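Side-chain contact in kappa-carrageenase (PDB 1DYP), which cleaves internal beta-1,4 linkages of kappa-carrageenan between galactose 4-sulfate and 3,6-anhydrogalactose, here represented by its catalytic domain: residues 14-17 and 18-21. The protein carries 1 engineered substitution. Sequence-based numbering, arbitrary orientation.
Sequences ILQA and KRSD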
ATOM      1  N   ILE A  14      22.525  -5.187  -0.413  1.00 16.64           N
ATOM      2  CA  ILE A  14      22.464  -5.443   1.019  1.00 15.95           C
ATOM      3  C   ILE A  14      21.034  -5.390   1.541  1.00 15.30           C
ATOM      4  O   ILE A  14      20.329  -4.395   1.365  1.00 15.02           O
ATOM      5  CB  ILE A  14      23.314  -4.428   1.811  1.00 16.30           C
ATOM      6  CG1 ILE A  14      24.770  -4.496   1.342  1.00 16.36           C
ATOM      7  CG2 ILE A  14      23.229  -4.729   3.303  1.00 16.11           C
ATOM      8  CD1 ILE A  14      25.705  -3.584   2.114  1.00 16.89           C
ATOM      9  N   LEU A  15      20.618  -6.473   2.187  1.00 14.52           N
ATOM     10  CA  LEU A  15      19.277  -6.566   2.744  1.00 14.05           C
ATOM     11  C   LEU A  15      19.121  -5.563   3.878  1.00 13.71           C
ATOM     12  O   LEU A  15      20.006  -5.427   4.730  1.00 13.98           O
ATOM     13  CB  LEU A  15      19.026  -7.976   3.279  1.00 13.86           C
ATOM     14  CG  LEU A  15      17.585  -8.302   3.671  1.00 13.70           C
ATOM     15  CD1 LEU A  15      16.753  -8.468   2.410  1.00 13.70           C
ATOM     16  CD2 LEU A  15      17.549  -9.579   4.500  1.00 13.87           C
ATOM     17  N   GLN A  16      17.999  -4.856   3.882  1.00 13.18           N
ATOM     18  CA  GLN A  16      17.716  -3.880   4.923  1.00 12.83           C
ATOM     19  C   GLN A  16      16.856  -4.606   5.954  1.00 12.42           C
ATOM     20  O   GLN A  16      15.645  -4.740   5.792  1.00 11.87           O
ATOM     21  CB  GLN A  16      16.972  -2.684   4.331  1.00 13.39           C
ATOM     22  CG  GLN A  16      17.703  -2.044   3.156  1.00 14.08           C
ATOM     23  CD  GLN A  16      19.060  -1.478   3.542  1.00 14.52           C
ATOM     24  OE1 GLN A  16      19.146  -0.482   4.256  1.00 15.44           O
ATOM     25  NE2 GLN A  16      20.127  -2.115   3.071  1.00 14.70           N
ATOM     26  N   ALA A  17      17.506  -5.088   7.007  1.00 11.87           N
ATOM     27  CA  ALA A  17      16.838  -5.842   8.060  1.00 11.44           C
ATOM     28  C   ALA A  17      15.562  -5.213   8.607  1.00 11.00           C
ATOM     29  O   ALA A  17      14.568  -5.905   8.826  1.00 10.92           O
ATOM     30  CB  ALA A  17      17.817  -6.096   9.206  1.00 11.69           C
ATOM     31  N   LYS A  18      15.588  -3.903   8.821  1.00 10.66           N
ATOM     32  CA  LYS A  18      14.442  -3.199   9.382  1.00 10.44           C
ATOM     33  C   LYS A  18      13.218  -3.102   8.479  1.00  9.95           C
ATOM     34  O   LYS A  18      12.144  -2.713   8.930  1.00  9.85           O
ATOM     35  CB  LYS A  18      14.864  -1.800   9.830  1.00 10.98           C
ATOM     36  CG  LYS A  18      15.918  -1.812  10.920  1.00 11.99           C
ATOM     37  CD  LYS A  18      16.184  -0.409  11.441  1.00 12.41           C
ATOM     38  CE  LYS A  18      17.264  -0.420  12.519  1.00 12.89           C
ATOM     39  NZ  LYS A  18      17.499   0.939  13.087  1.00 13.77           N
ATOM     40  N   ARG A  19      13.377  -3.441   7.207  1.00  9.33           N
ATOM     41  CA  ARG A  19      12.245  -3.401   6.291  1.00  8.93           C
ATOM     42  C   ARG A  19      12.120  -4.727   5.555  1.00  8.62           C
ATOM     43  O   ARG A  19      11.630  -4.795   4.427  1.00  8.61           O
ATOM     44  CB  ARG A  19      12.392  -2.233   5.311  1.00  8.84           C
ATOM     45  CG  ARG A  19      12.097  -0.876   5.950  1.00  9.33           C
ATOM     46  CD  ARG A  19      12.263   0.262   4.952  1.00  9.52           C
ATOM     47  NE  ARG A  19      13.664   0.461   4.606  1.00  9.82           N
ATOM     48  CZ  ARG A  19      14.091   1.053   3.495  1.00  9.81           C
ATOM     49  NH1 ARG A  19      13.223   1.515   2.604  1.00  9.74           N
ATOM     50  NH2 ARG A  19      15.391   1.170   3.271  1.00 10.29           N
ATOM     51  N   SER A  20      12.570  -5.787   6.221  1.00  8.16           N
ATOM     52  CA  SER A  20      12.522  -7.135   5.671  1.00  7.96           C
ATOM     53  C   SER A  20      12.036  -8.087   6.754  1.00  7.90           C
ATOM     54  O   SER A  20      12.411  -7.952   7.920  1.00  8.20           O
ATOM     55  CB  SER A  20      13.913  -7.563   5.191  1.00  7.89           C
ATOM     56  OG  SER A  20      14.398  -6.683   4.188  1.00  7.49           O
ATOM     57  N   ASP A  21      11.200  -9.044   6.374  1.00  7.51           N
ATOM     58  CA  ASP A  21      10.681 -10.005   7.337  1.00  7.48           C
ATOM     59  C   ASP A  21      10.196 -11.246   6.595  1.00  7.57           C
ATOM     60  O   ASP A  21       9.524 -11.135   5.575  1.00  7.41           O
ATOM     61  CB  ASP A  21       9.516  -9.385   8.119  1.00  7.53           C
ATOM     62  CG  ASP A  21       9.324 -10.014   9.493  1.00  7.38           C
ATOM     63  OD1 ASP A  21       9.444 -11.250   9.622  1.00  7.97           O
ATOM     64  OD2 ASP A  21       9.038  -9.265  10.449  1.00  7.87           O
TER
HETATM   65  O   HOH W   1      17.589   1.542   5.137  1.00 46.28           O
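Gln-16, Arg-19 and Ser-20 meet in a tight local turn, with backbone and side-chain bonds folding the chain just after strand 13-15. The carbonyl oxygen Gln-16 O is gripped twice, by Arg-19 N at 3.0 Å and by the hydroxyl Ser-20 OG at 2.8 Å. These donors come from opposite faces of the carbonyl plane, so both fit. The first bond closes a beta turn over Ala-17 and Lys-18, whose backbone angles resemble type I; the next, from Ser-20 N to Ala-17 O at 3.3 Å, extends it into a short 3-10 turn. Ser-20 OG lies beside its own backbone N (chi1 -60°), which turns it back to Gln-16 O and against Leu-15 CD1, 3.4 Å away. In this beta-sandwich of glycoside hydrolase family 16, strand 13-15 pairs antiparallel with strand 258-270, and the same hydroxyl also bonds Thr-267 N, fastening the turn to that neighbour. Ala-17 O and Ser-20 O, two acceptors only 3.1 Å apart, both bond Lys-30 NZ, whose charge probably eases their repulsion.

Gln-16 and Arg-19 run side by side, pointing the same way, their amide and guanidinium planes 82° apart. The glutamine chain bends at chi2 (-62°), swinging its amide back along the strand; Gln-16 NE2 gives an almost straight bond to Ile-14 O, which lies in the amide plane. Gln-16 OE1 instead takes a hydrogen bond from a water that accepts from Arg-19 NH2 at 2.9 Å, while Gln-16 CG packs 4.0 Å from Arg-19 NH2.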